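PDB 1VL0: DTDP-4-dehydrorhamnose reductase, rfbD ortholog from Clostridium acetobutylicum, which probably catalyses the last step of dTDP-L-rhamnose biosynthesis, reducing the 4-keto sugar nucleotide with a nicotinamide dinucleotide, and binds NADH. Local coordinates for residues A[42-45]-A[46-50]; A[55-58]-A[59-63]; A[90-93]-A[94-97]; A[140-143]-A[144-148]; A[80-83]-A[84-87]. All coordinates share one frame; numbering follows the deposited sequence.

Along the chain the contacts come in the order 1, 2, 5, 3, 4; each is local, and none encloses or crosses another. Contact 1 turns the chain after strand 37-42 and meets the adenosine end of the NADH. Contact 2 lies on helix 52-62, whose V55 and F58 pack back on the loop of contact 1. Contact 5 joins helix 76-81 to the start of helix 83-104, and contact 3 lies further along that helix, where N96 reaches I49 of contact 1 and L97 meets V55 and F59. Contact 4, on helix 136-151, packs beside contacts 3 and 5 and brings K141 to the nicotinamide ribose.

Contact 1: residues A[42-45]-A[46-50]; sequences TDVQ and DLDIT. With NAI (1,4-dihydronicotinamide adenine dinucleotide), chain D.
D46 folds back over the turn it closes. Its CB lies 3.9 Å from the CB of T42, and CG follows on the side of its own backbone N (chi1 -44°), near the carbonyl O of D43. OD1 stays on the Q45 side, near CG of that residue, while OD2 takes the backbone N of D43 on its anti lone pair, 2.9 Å away and almost straight at 177°. The Q45 amide lies alongside, turned well away from the carboxylate plane. Two more bonds tighten the turn: D43 O accepts from L47 N at 3.0 Å and from D46 N at 2.7 Å, the latter standing above the carbonyl plane. A water bridges OG1 of T42 and O of L47.

Three residues of the loop, D43, D48 and I49, bond NADH. D43 takes both adenosine ribose hydroxyls, O2B on OD1 at 2.5 Å and O3B on OD2 at 2.6 Å. D48 OD1 accepts the adenine N6A at 3.0 Å; T50 N reaches the same oxygen from one face of the carboxylate, an Asx turn, and T50 OG1 joins it from that face. I49 N donates to N1A, and V44 (CB, CG2) and I49 (CG1, CG2) pack on the adenine. An acidic residue gripping both ribose hydroxyls is characteristic of NAD(H)-binding Rossmann folds.

The loop links strand 37-42 to helix 52-62: OG1 of T42 also bonds I17 O on strand 13-18, L47 packs on V55 and F58, and I49 meets L97 of helix 83-104.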
# COMPACT_ATOMS: atom_id res chain seq x y z
N THR A 42 -17.60 16.80 -16.88
CA THR A 42 -18.41 17.19 -15.76
C THR A 42 -17.61 18.12 -14.91
O THR A 42 -16.38 17.99 -14.77
CB THR A 42 -18.89 15.96 -14.87
OG1 THR A 42 -17.77 15.25 -14.33
CG2 THR A 42 -19.63 14.90 -15.66
N ASP A 43 -18.34 19.03 -14.29
CA ASP A 43 -17.81 19.77 -13.19
C ASP A 43 -18.81 19.69 -12.05
O ASP A 43 -19.81 18.92 -12.13
CB ASP A 43 -17.42 21.20 -13.62
CG ASP A 43 -16.14 21.68 -12.94
OD1 ASP A 43 -16.19 21.94 -11.69
OD2 ASP A 43 -15.06 21.80 -13.55
N VAL A 44 -18.57 20.43 -10.99
CA VAL A 44 -19.24 20.17 -9.71
C VAL A 44 -20.76 20.17 -9.82
O VAL A 44 -21.45 19.43 -9.12
CB VAL A 44 -18.72 21.11 -8.58
CG1 VAL A 44 -18.93 22.58 -8.93
CG2 VAL A 44 -19.33 20.76 -7.23
N GLN A 45 -21.29 21.03 -10.67
CA GLN A 45 -22.73 21.17 -10.81
C GLN A 45 -23.36 19.97 -11.56
O GLN A 45 -24.59 19.78 -11.50
CB GLN A 45 -23.07 22.50 -11.49
CG GLN A 45 -22.68 22.60 -12.98
CD GLN A 45 -21.23 22.95 -13.22
OE1 GLN A 45 -20.48 23.37 -12.30
NE2 GLN A 45 -20.81 22.78 -14.49
N ASP A 46 -22.53 19.17 -12.23
CA ASP A 46 -23.00 17.96 -12.94
C ASP A 46 -22.77 16.68 -12.14
O ASP A 46 -23.55 15.72 -12.23
CB ASP A 46 -22.26 17.77 -14.26
CG ASP A 46 -22.11 19.06 -15.06
OD1 ASP A 46 -23.14 19.56 -15.57
OD2 ASP A 46 -20.98 19.62 -15.23
N LEU A 47 -21.66 16.66 -11.43
CA LEU A 47 -21.28 15.56 -10.57
C LEU A 47 -20.34 16.08 -9.52
O LEU A 47 -19.20 16.45 -9.81
CB LEU A 47 -20.53 14.47 -11.37
CG LEU A 47 -20.09 13.26 -10.54
CD1 LEU A 47 -21.28 12.57 -9.92
CD2 LEU A 47 -19.31 12.28 -11.40
N ASP A 48 -20.83 16.07 -8.30
CA ASP A 48 -20.03 16.40 -7.13
C ASP A 48 -19.30 15.16 -6.67
O ASP A 48 -19.88 14.23 -6.14
CB ASP A 48 -20.96 16.91 -6.03
CG ASP A 48 -20.19 17.36 -4.80
OD1 ASP A 48 -18.97 17.13 -4.73
OD2 ASP A 48 -20.74 17.97 -3.86
N ILE A 49 -18.00 15.12 -6.88
CA ILE A 49 -17.23 13.93 -6.63
C ILE A 49 -17.09 13.59 -5.14
O ILE A 49 -16.72 12.47 -4.83
CB ILE A 49 -15.83 13.99 -7.30
CG1 ILE A 49 -14.89 14.99 -6.61
CG2 ILE A 49 -15.95 14.29 -8.81
CD1 ILE A 49 -13.48 14.95 -7.22
N THR A 50 -17.42 14.52 -4.24
CA THR A 50 -17.31 14.28 -2.81
C THR A 50 -18.51 13.53 -2.25
O THR A 50 -18.49 13.13 -1.09
CB THR A 50 -17.16 15.57 -2.00
OG1 THR A 50 -18.34 16.37 -2.12
CG2 THR A 50 -16.08 16.44 -2.56
PA NAI D . -8.32 24.10 -11.99
O1A NAI D . -8.34 24.78 -10.64
O2A NAI D . -8.02 25.03 -13.14
O5B NAI D . -9.69 23.28 -12.11
C5B NAI D . -10.04 22.41 -11.05
C4B NAI D . -11.52 22.06 -11.10
O4B NAI D . -11.92 21.51 -9.85
C3B NAI D . -12.47 23.24 -11.31
O3B NAI D . -13.11 23.13 -12.57
C2B NAI D . -13.45 23.08 -10.14
O2B NAI D . -14.76 23.58 -10.37
C1B NAI D . -13.33 21.57 -9.90
N9A NAI D . -14.01 20.99 -8.73
C8A NAI D . -13.94 21.47 -7.46
N7A NAI D . -14.71 20.70 -6.67
C5A NAI D . -15.29 19.72 -7.40
C6A NAI D . -16.16 18.69 -7.06
N6A NAI D . -16.59 18.53 -5.82
N1A NAI D . -16.60 17.82 -8.04
C2A NAI D . -16.15 17.98 -9.36
N3A NAI D . -15.32 19.02 -9.70
C4A NAI D . -14.87 19.89 -8.73
O3 NAI D . -7.27 22.89 -11.91
PN NAI D . -5.94 22.68 -12.80
O1N NAI D . -6.25 22.01 -14.07
O2N NAI D . -5.09 23.89 -12.65
O5D NAI D . -5.30 21.45 -11.96
C5D NAI D . -5.47 20.13 -12.46
C4D NAI D . -4.79 19.15 -11.53
O4D NAI D . -3.38 19.45 -11.40
C3D NAI D . -5.40 19.16 -10.13
O3D NAI D . -5.63 17.81 -9.84
C2D NAI D . -4.33 19.77 -9.23
O2D NAI D . -4.26 19.31 -7.88
C1D NAI D . -3.06 19.40 -10.01
N1N NAI D . -1.94 20.32 -9.79
C2N NAI D . -2.00 21.58 -10.34
C3N NAI D . -0.91 22.43 -10.14
C7N NAI D . -1.05 23.90 -10.40
O7N NAI D . 0.13 24.65 -10.49
N7N NAI D . -2.26 24.45 -10.54
C4N NAI D . 0.20 21.98 -9.41
C5N NAI D . 0.24 20.70 -8.86
C6N NAI D . -0.86 19.89 -9.08
O HOH W 1 -17.38 16.35 -11.98

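Contact 2: residues A[55-58]-A[59-63]; sequences VNKF and FNEKK
F58 and K62, one helical turn apart, make the main side-chain contact. The lysine chain bends at chi2 (73°) and passes across the ring, so that CD sits over the centre of one face, 4.0 Å from the centroid of F58: a CH-pi contact. Its NZ runs on to a cation-pi position, 4.9 Å from the same centroid and off-centre.

Apolar packing is made by V55 and F59, whose side chains lie side by side; V55 CG1 meets F59 CD1 at 3.9 Å. K57 and E61 run alongside each other too. CG and CD of K57 lie against the carboxylate of E61, OE2 nearest, but NZ of K57 stays 4.5 Å from OE2 of E61, longer than a salt bridge.

Backbone bonds repeat the helix pattern, from F59 N to V55 O through K62 N to F58 O, the last at 2.8 Å. K63 then leaves the helix with positive phi (46°), its N still bonded to F59 O at 2.8 Å.

F59 packs on L97 and A100 of helix 83-104, while F58 packs on L16, I40 and T42. This is an amphipathic helix laid against the parallel sheet of a Rossmann fold, following the loop that holds the adenosine.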
# COMPACT_ATOMS: atom_id res chain seq x y z
N VAL A 55 -21.84 9.77 -6.95
CA VAL A 55 -20.78 9.19 -7.77
C VAL A 55 -21.07 7.74 -8.19
O VAL A 55 -20.93 7.39 -9.39
CB VAL A 55 -19.46 9.28 -7.08
CG1 VAL A 55 -18.43 8.49 -7.86
CG2 VAL A 55 -19.02 10.72 -6.98
N ASN A 56 -21.51 6.90 -7.25
CA ASN A 56 -21.86 5.51 -7.56
C ASN A 56 -22.95 5.41 -8.62
O ASN A 56 -22.83 4.64 -9.55
CB ASN A 56 -22.29 4.72 -6.31
CG ASN A 56 -21.18 4.58 -5.28
OD1 ASN A 56 -20.01 4.85 -5.54
ND2 ASN A 56 -21.55 4.17 -4.07
N LYS A 57 -24.00 6.19 -8.45
CA LYS A 57 -25.12 6.17 -9.38
C LYS A 57 -24.69 6.58 -10.78
O LYS A 57 -25.08 5.98 -11.76
CB LYS A 57 -26.21 7.13 -8.90
CG LYS A 57 -27.52 7.00 -9.68
CD LYS A 57 -28.25 8.32 -9.78
CE LYS A 57 -29.03 8.63 -8.53
NZ LYS A 57 -30.42 8.11 -8.65
N PHE A 58 -23.89 7.62 -10.87
CA PHE A 58 -23.41 8.14 -12.15
C PHE A 58 -22.62 7.06 -12.90
O PHE A 58 -22.88 6.76 -14.07
CB PHE A 58 -22.53 9.37 -11.90
CG PHE A 58 -22.21 10.16 -13.13
CD1 PHE A 58 -21.18 9.75 -13.98
CD2 PHE A 58 -22.94 11.31 -13.46
CE1 PHE A 58 -20.87 10.46 -15.12
CE2 PHE A 58 -22.63 12.04 -14.59
CZ PHE A 58 -21.60 11.62 -15.42
N PHE A 59 -21.66 6.46 -12.21
CA PHE A 59 -20.87 5.39 -12.84
C PHE A 59 -21.71 4.18 -13.24
O PHE A 59 -21.50 3.60 -14.30
CB PHE A 59 -19.77 4.95 -11.91
CG PHE A 59 -18.53 5.80 -12.02
CD1 PHE A 59 -18.51 7.10 -11.54
CD2 PHE A 59 -17.38 5.31 -12.61
CE1 PHE A 59 -17.32 7.87 -11.61
CE2 PHE A 59 -16.25 6.09 -12.74
CZ PHE A 59 -16.22 7.36 -12.23
N ASN A 60 -22.65 3.78 -12.39
CA ASN A 60 -23.49 2.62 -12.68
C ASN A 60 -24.38 2.86 -13.90
O ASN A 60 -24.63 1.92 -14.64
CB ASN A 60 -24.34 2.21 -11.48
CG ASN A 60 -23.50 1.67 -10.31
OD1 ASN A 60 -22.35 1.29 -10.47
ND2 ASN A 60 -24.09 1.62 -9.14
N GLU A 61 -24.80 4.11 -14.11
CA GLU A 61 -25.66 4.47 -15.25
C GLU A 61 -24.85 4.74 -16.51
O GLU A 61 -25.20 4.23 -17.58
CB GLU A 61 -26.54 5.70 -14.89
CG GLU A 61 -27.53 5.38 -13.76
CD GLU A 61 -28.45 6.54 -13.32
OE1 GLU A 61 -28.19 7.73 -13.65
OE2 GLU A 61 -29.43 6.23 -12.59
N LYS A 62 -23.75 5.49 -16.40
CA LYS A 62 -22.97 5.88 -17.57
C LYS A 62 -21.94 4.83 -18.00
O LYS A 62 -21.53 4.81 -19.16
CB LYS A 62 -22.25 7.22 -17.34
CG LYS A 62 -23.06 8.44 -17.74
CD LYS A 62 -24.18 8.73 -16.77
CE LYS A 62 -24.92 10.03 -17.15
NZ LYS A 62 -26.24 10.11 -16.43
N LYS A 63 -21.45 4.04 -17.05
CA LYS A 63 -20.43 3.04 -17.31
C LYS A 63 -19.23 3.52 -18.17
O LYS A 63 -18.89 2.93 -19.19
CB LYS A 63 -21.09 1.79 -17.90
CG LYS A 63 -22.21 1.32 -16.97
CD LYS A 63 -22.56 -0.16 -17.09
CE LYS A 63 -23.70 -0.41 -18.05
NZ LYS A 63 -24.92 0.41 -17.77

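Contact 3: residues A[90-93]-A[94-97]; sequences NAIG and PKNL
P94 lays its ring against the preceding turn, beside the carbonyls of N90 and A91. CG comes within 3.3 Å of the carbonyl O of N90, and CD lies 3.4 Å from that of A91. Proline has no N-H to give, so the N of P94 makes no bond to the turn before, and the helix kinks there after a wider pi-type turn at 90-92. Regular bonding resumes at once: K95 N reaches A91 O at 3.1 Å, N96 N reaches I92 O at 2.8 Å and L97 N reaches G93 O at 3.0 Å.

Across the next turn N96 lies against I92. Its amide crosses the I92 side chain, with ND2 3.5 Å from CG2, while CG lies 3.2 Å from the carbonyl O of I92. With CG beside its own backbone N (chi1 -70°), the amide is brought back to the I92 carbonyl and CG2, and ND2 finds its hydrogen-bond partner outside the helix, in the carbonyl of I49.

Two other polar ends are spoken for. N90 OD1 takes H73 N, next to A72 of the NADH site, and ND2 bonds T140 OG1 of helix 136-151. K95 NZ hydrogen-bonds Y213 O and N212 OD1 of the second subunit.

The result is a buried, proline-kinked central helix of the Rossmann fold, wedged between helices 52-62 and 136-151 beside the NADH pocket.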
# COMPACT_ATOMS: atom_id res chain seq x y z
N ASN A 90 -9.87 16.72 -2.25
CA ASN A 90 -8.57 16.21 -2.68
C ASN A 90 -8.33 14.73 -2.36
O ASN A 90 -7.49 14.12 -3.01
CB ASN A 90 -7.43 17.06 -2.10
CG ASN A 90 -7.36 18.44 -2.72
OD1 ASN A 90 -7.90 18.67 -3.79
ND2 ASN A 90 -6.69 19.36 -2.04
N ALA A 91 -9.06 14.17 -1.38
CA ALA A 91 -8.89 12.77 -0.99
C ALA A 91 -10.12 11.91 -1.16
O ALA A 91 -10.04 10.86 -1.77
CB ALA A 91 -8.42 12.68 0.38
N ILE A 92 -11.25 12.36 -0.60
CA ILE A 92 -12.52 11.60 -0.68
C ILE A 92 -13.04 11.54 -2.11
O ILE A 92 -13.61 10.55 -2.53
CB ILE A 92 -13.63 12.24 0.22
CG1 ILE A 92 -13.26 12.25 1.71
CG2 ILE A 92 -15.01 11.57 0.03
CD1 ILE A 92 -12.75 11.01 2.23
N GLY A 93 -12.88 12.63 -2.86
CA GLY A 93 -13.27 12.62 -4.27
C GLY A 93 -12.61 11.52 -5.06
O GLY A 93 -13.27 10.70 -5.67
N PRO A 94 -11.28 11.50 -5.07
CA PRO A 94 -10.52 10.39 -5.69
C PRO A 94 -10.90 8.97 -5.20
O PRO A 94 -11.11 8.03 -6.05
CB PRO A 94 -9.08 10.74 -5.37
CG PRO A 94 -9.10 12.23 -5.25
CD PRO A 94 -10.41 12.59 -4.63
N LYS A 95 -11.10 8.85 -3.89
CA LYS A 95 -11.58 7.60 -3.28
C LYS A 95 -12.88 7.18 -3.92
O LYS A 95 -13.02 6.03 -4.31
CB LYS A 95 -11.85 7.79 -1.77
CG LYS A 95 -12.63 6.63 -1.08
CD LYS A 95 -13.17 6.96 0.31
CE LYS A 95 -14.70 6.96 0.41
NZ LYS A 95 -15.44 5.73 0.12
N ASN A 96 -13.83 8.11 -3.98
CA ASN A 96 -15.15 7.82 -4.51
C ASN A 96 -15.07 7.40 -5.97
O ASN A 96 -15.79 6.46 -6.42
CB ASN A 96 -16.11 9.02 -4.35
CG ASN A 96 -16.51 9.30 -2.89
OD1 ASN A 96 -16.44 8.43 -2.05
ND2 ASN A 96 -16.98 10.51 -2.61
N LEU A 97 -14.24 8.11 -6.73
CA LEU A 97 -14.11 7.85 -8.17
C LEU A 97 -13.39 6.56 -8.47
O LEU A 97 -13.77 5.82 -9.39
CB LEU A 97 -13.38 9.03 -8.82
CG LEU A 97 -14.08 10.39 -8.78
CD1 LEU A 97 -13.12 11.46 -9.28
CD2 LEU A 97 -15.35 10.42 -9.65

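Contact 4: residues A[140-143]-A[144-148]; sequences TKLE and GENFV. With NAI (1,4-dihydronicotinamide adenine dinucleotide), chain D.
K141 NZ is gripped by three oxygens: the nicotinamide ribose hydroxyls O2D at 3.0 Å and O3D at 3.2 Å, and the carbonyl of I111. Its chain starts beside the backbone N (chi1 -66°) and bends at chi2 and chi3, curling toward the cofactor, so that CE also comes within 3.2 Å of O2D.

One turn on, the side chains of the helix meet each other. N146 crosses E143, its ND2 giving a weak 3.5 Å bond to OE1 with the amide and carboxylate planes nearly perpendicular, 81° apart. The other oxygen of E143 forms a salt bridge with K139. L142 lies across E145, CD1 4.0 Å from OE1, but the E145 carboxylate has its polar partners elsewhere, in R159 and S112. The F147 ring lies obliquely near the turn, CD2 3.3 Å from the carbonyl O of E143.

The backbone holds the frame in helical bonds, including G144 N to T140 O and E145 N to K141 O, the latter at 3.1 Å.

Y137, one turn before K141, also bonds NADH. A tyrosine and a lysine four residues apart are the YxxxK signature of short-chain dehydrogenases, and the lysine here fixes the ribose next to the nicotinamide, consistent with its role in relatives of orienting the cofactor for hydride transfer.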
# COMPACT_ATOMS: atom_id res chain seq x y z
N THR A 140 -3.47 16.24 1.77
CA THR A 140 -4.78 15.80 1.22
C THR A 140 -4.69 15.22 -0.17
O THR A 140 -5.38 14.26 -0.48
CB THR A 140 -5.80 16.96 1.23
OG1 THR A 140 -5.36 18.06 0.39
CG2 THR A 140 -6.00 17.50 2.65
N LYS A 141 -3.85 15.79 -1.03
CA LYS A 141 -3.61 15.21 -2.35
C LYS A 141 -2.91 13.86 -2.20
O LYS A 141 -3.22 12.94 -2.91
CB LYS A 141 -2.74 16.13 -3.22
CG LYS A 141 -3.35 17.45 -3.62
CD LYS A 141 -4.49 17.24 -4.66
CE LYS A 141 -3.97 16.72 -6.01
NZ LYS A 141 -5.10 16.56 -6.97
N LEU A 142 -1.97 13.74 -1.28
CA LEU A 142 -1.32 12.43 -1.05
C LEU A 142 -2.30 11.33 -0.63
O LEU A 142 -2.24 10.21 -1.10
CB LEU A 142 -0.22 12.53 -0.02
CG LEU A 142 0.50 11.21 0.29
CD1 LEU A 142 1.29 10.70 -0.85
CD2 LEU A 142 1.41 11.40 1.48
N GLU A 143 -3.18 11.66 0.29
CA GLU A 143 -4.16 10.70 0.74
C GLU A 143 -5.08 10.31 -0.41
O GLU A 143 -5.50 9.16 -0.51
CB GLU A 143 -4.94 11.24 1.95
CG GLU A 143 -4.06 11.39 3.19
CD GLU A 143 -3.47 10.08 3.69
OE1 GLU A 143 -4.03 8.96 3.38
OE2 GLU A 143 -2.46 10.18 4.43
N GLY A 144 -5.34 11.26 -1.29
CA GLY A 144 -6.09 10.97 -2.55
C GLY A 144 -5.36 9.91 -3.34
O GLY A 144 -5.94 8.96 -3.76
N GLU A 145 -4.03 10.05 -3.51
CA GLU A 145 -3.22 9.04 -4.21
C GLU A 145 -3.35 7.67 -3.57
O GLU A 145 -3.53 6.66 -4.25
CB GLU A 145 -1.73 9.38 -4.21
CG GLU A 145 -1.34 10.66 -4.92
CD GLU A 145 0.17 10.79 -5.11
OE1 GLU A 145 0.88 9.82 -4.77
OE2 GLU A 145 0.62 11.85 -5.61
N ASN A 146 -3.24 7.65 -2.24
CA ASN A 146 -3.26 6.40 -1.51
C ASN A 146 -4.57 5.67 -1.68
O ASN A 146 -4.62 4.46 -1.83
CB ASN A 146 -3.03 6.68 -0.03
CG ASN A 146 -1.58 7.12 0.28
OD1 ASN A 146 -0.67 6.97 -0.52
ND2 ASN A 146 -1.41 7.68 1.47
N PHE A 147 -5.65 6.41 -1.66
CA PHE A 147 -7.00 5.80 -1.88
C PHE A 147 -7.16 5.24 -3.28
O PHE A 147 -7.69 4.16 -3.44
CB PHE A 147 -8.07 6.85 -1.72
CG PHE A 147 -8.52 7.08 -0.31
CD1 PHE A 147 -8.91 6.02 0.50
CD2 PHE A 147 -8.64 8.38 0.17
CE1 PHE A 147 -9.36 6.24 1.78
CE2 PHE A 147 -9.10 8.61 1.44
CZ PHE A 147 -9.46 7.55 2.25
N VAL A 148 -6.74 6.00 -4.29
CA VAL A 148 -6.87 5.57 -5.68
C VAL A 148 -6.17 4.20 -5.88
O VAL A 148 -6.75 3.27 -6.39
CB VAL A 148 -6.34 6.64 -6.65
CG1 VAL A 148 -6.20 6.10 -8.02
CG2 VAL A 148 -7.27 7.84 -6.67
PA NAI D . -8.32 24.10 -11.99
O1A NAI D . -8.34 24.78 -10.64
O2A NAI D . -8.02 25.03 -13.14
O5B NAI D . -9.69 23.28 -12.11
C5B NAI D . -10.04 22.41 -11.05
C4B NAI D . -11.52 22.06 -11.10
O4B NAI D . -11.92 21.51 -9.85
C3B NAI D . -12.47 23.24 -11.31
O3B NAI D . -13.11 23.13 -12.57
C2B NAI D . -13.45 23.08 -10.14
O2B NAI D . -14.76 23.58 -10.37
C1B NAI D . -13.33 21.57 -9.90
N9A NAI D . -14.01 20.99 -8.73
C8A NAI D . -13.94 21.47 -7.46
N7A NAI D . -14.71 20.70 -6.67
C5A NAI D . -15.29 19.72 -7.40
C6A NAI D . -16.16 18.69 -7.06
N6A NAI D . -16.59 18.53 -5.82
N1A NAI D . -16.60 17.82 -8.04
C2A NAI D . -16.15 17.98 -9.36
N3A NAI D . -15.32 19.02 -9.70
C4A NAI D . -14.87 19.89 -8.73
O3 NAI D . -7.27 22.89 -11.91
PN NAI D . -5.94 22.68 -12.80
O1N NAI D . -6.25 22.01 -14.07
O2N NAI D . -5.09 23.89 -12.65
O5D NAI D . -5.30 21.45 -11.96
C5D NAI D . -5.47 20.13 -12.46
C4D NAI D . -4.79 19.15 -11.53
O4D NAI D . -3.38 19.45 -11.40
C3D NAI D . -5.40 19.16 -10.13
O3D NAI D . -5.63 17.81 -9.84
C2D NAI D . -4.33 19.77 -9.23
O2D NAI D . -4.26 19.31 -7.88
C1D NAI D . -3.06 19.40 -10.01
N1N NAI D . -1.94 20.32 -9.79
C2N NAI D . -2.00 21.58 -10.34
C3N NAI D . -0.91 22.43 -10.14
C7N NAI D . -1.05 23.90 -10.40
O7N NAI D . 0.13 24.65 -10.49
N7N NAI D . -2.26 24.45 -10.54
C4N NAI D . 0.20 21.98 -9.41
C5N NAI D . 0.24 20.70 -8.86
C6N NAI D . -0.86 19.89 -9.08

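Contact 5: residues A[80-83]-A[84-87]; sequences EEQY and DLAY
Y83 and Y87 stand one turn apart and point the same way, their planes 19° apart and displaced until little of one ring lies over the other. The centroids are 5.6 Å apart; the touching is done at one flank, where CE1 of Y83 lies 3.5 Å from CE2 of Y87. Neither tyrosine has a standard first torsion: Y83 has chi1 -130° and Y87 -96°. With these torsions the rings lie side by side, and CD2 of Y87 also comes to 3.5 Å from the carbonyl O of Y83.

Q82 shows a different conformation. Its CG lies beside the backbone N (chi1 -51°) and the chain beyond is extended, running alongside L85 so that OE1 meets CD2 of L85 at 3.7 Å. That oxygen takes its hydrogen bond from H73. L85 carries its CG on the opposite side from its own N, which brings CD2 up to the glutamine.

A86 is close-packed by its CB, 3.6 Å from the carbonyl O of Q82, whose other role is to accept the backbone N of A86 at 2.9 Å. Y87 N donates likewise to Y83 O.

D84 OD1 bonds Y266 OH of the second subunit; Y87 stacks on F128 of that subunit, while A86 and Y87 pack on T140 of helix 136-151. Q82, at the N-cap position, marks a helix start: helix 76-81 ends in a short break and the long helix 83-104 of the Rossmann fold begins, facing both the NADH pocket region and the subunit interface.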
# COMPACT_ATOMS: atom_id res chain seq x y z
N GLU A 80 -5.12 25.35 4.16
CA GLU A 80 -4.68 25.36 5.56
C GLU A 80 -5.81 25.72 6.49
O GLU A 80 -5.90 25.18 7.57
CB GLU A 80 -3.52 26.34 5.80
CG GLU A 80 -2.24 26.02 5.06
CD GLU A 80 -1.63 24.66 5.42
OE1 GLU A 80 -1.84 24.13 6.55
OE2 GLU A 80 -0.92 24.12 4.54
N GLU A 81 -6.68 26.62 6.05
CA GLU A 81 -7.85 27.03 6.85
C GLU A 81 -9.13 26.26 6.51
O GLU A 81 -10.09 26.35 7.25
CB GLU A 81 -8.08 28.56 6.73
CG GLU A 81 -8.61 29.03 5.38
CD GLU A 81 -8.56 30.57 5.16
OE1 GLU A 81 -9.56 31.26 5.48
OE2 GLU A 81 -7.54 31.08 4.61
N GLN A 82 -9.13 25.53 5.39
CA GLN A 82 -10.26 24.69 4.98
C GLN A 82 -9.85 23.22 4.86
O GLN A 82 -10.08 22.61 3.85
CB GLN A 82 -10.77 25.16 3.64
CG GLN A 82 -11.07 26.65 3.56
CD GLN A 82 -11.76 27.06 2.23
OE1 GLN A 82 -11.48 26.51 1.17
NE2 GLN A 82 -12.67 28.02 2.33
N TYR A 83 -9.29 22.65 5.92
CA TYR A 83 -8.74 21.29 5.92
C TYR A 83 -9.80 20.23 5.61
O TYR A 83 -9.56 19.32 4.82
CB TYR A 83 -8.07 21.02 7.27
CG TYR A 83 -6.67 20.46 7.19
CD1 TYR A 83 -6.40 19.32 6.41
CD2 TYR A 83 -5.61 21.04 7.89
CE1 TYR A 83 -5.12 18.78 6.32
CE2 TYR A 83 -4.33 20.49 7.82
CZ TYR A 83 -4.10 19.36 7.05
OH TYR A 83 -2.82 18.84 6.99
N ASP A 84 -11.00 20.37 6.18
CA ASP A 84 -12.08 19.40 5.93
C ASP A 84 -12.46 19.39 4.45
O ASP A 84 -12.46 18.37 3.80
CB ASP A 84 -13.31 19.74 6.75
CG ASP A 84 -13.10 19.54 8.23
OD1 ASP A 84 -12.03 19.02 8.64
OD2 ASP A 84 -13.96 19.90 9.06
N LEU A 85 -12.66 20.58 3.91
CA LEU A 85 -12.99 20.72 2.51
C LEU A 85 -11.88 20.22 1.60
O LEU A 85 -12.16 19.60 0.58
CB LEU A 85 -13.35 22.19 2.21
CG LEU A 85 -13.85 22.44 0.77
CD1 LEU A 85 -15.10 21.63 0.47
CD2 LEU A 85 -14.11 23.92 0.53
N ALA A 86 -10.63 20.51 1.93
CA ALA A 86 -9.51 19.96 1.16
C ALA A 86 -9.53 18.43 1.15
O ALA A 86 -9.27 17.81 0.14
CB ALA A 86 -8.20 20.47 1.72
N TYR A 87 -9.80 17.82 2.30
CA TYR A 87 -9.86 16.36 2.40
C TYR A 87 -11.00 15.83 1.54
O TYR A 87 -10.80 14.90 0.76
CB TYR A 87 -10.01 15.89 3.87
CG TYR A 87 -8.69 15.53 4.49
CD1 TYR A 87 -7.91 14.48 3.96
CD2 TYR A 87 -8.21 16.18 5.60
CE1 TYR A 87 -6.71 14.11 4.51
CE2 TYR A 87 -7.00 15.81 6.15
CZ TYR A 87 -6.25 14.79 5.59
OH TYR A 87 -5.03 14.44 6.14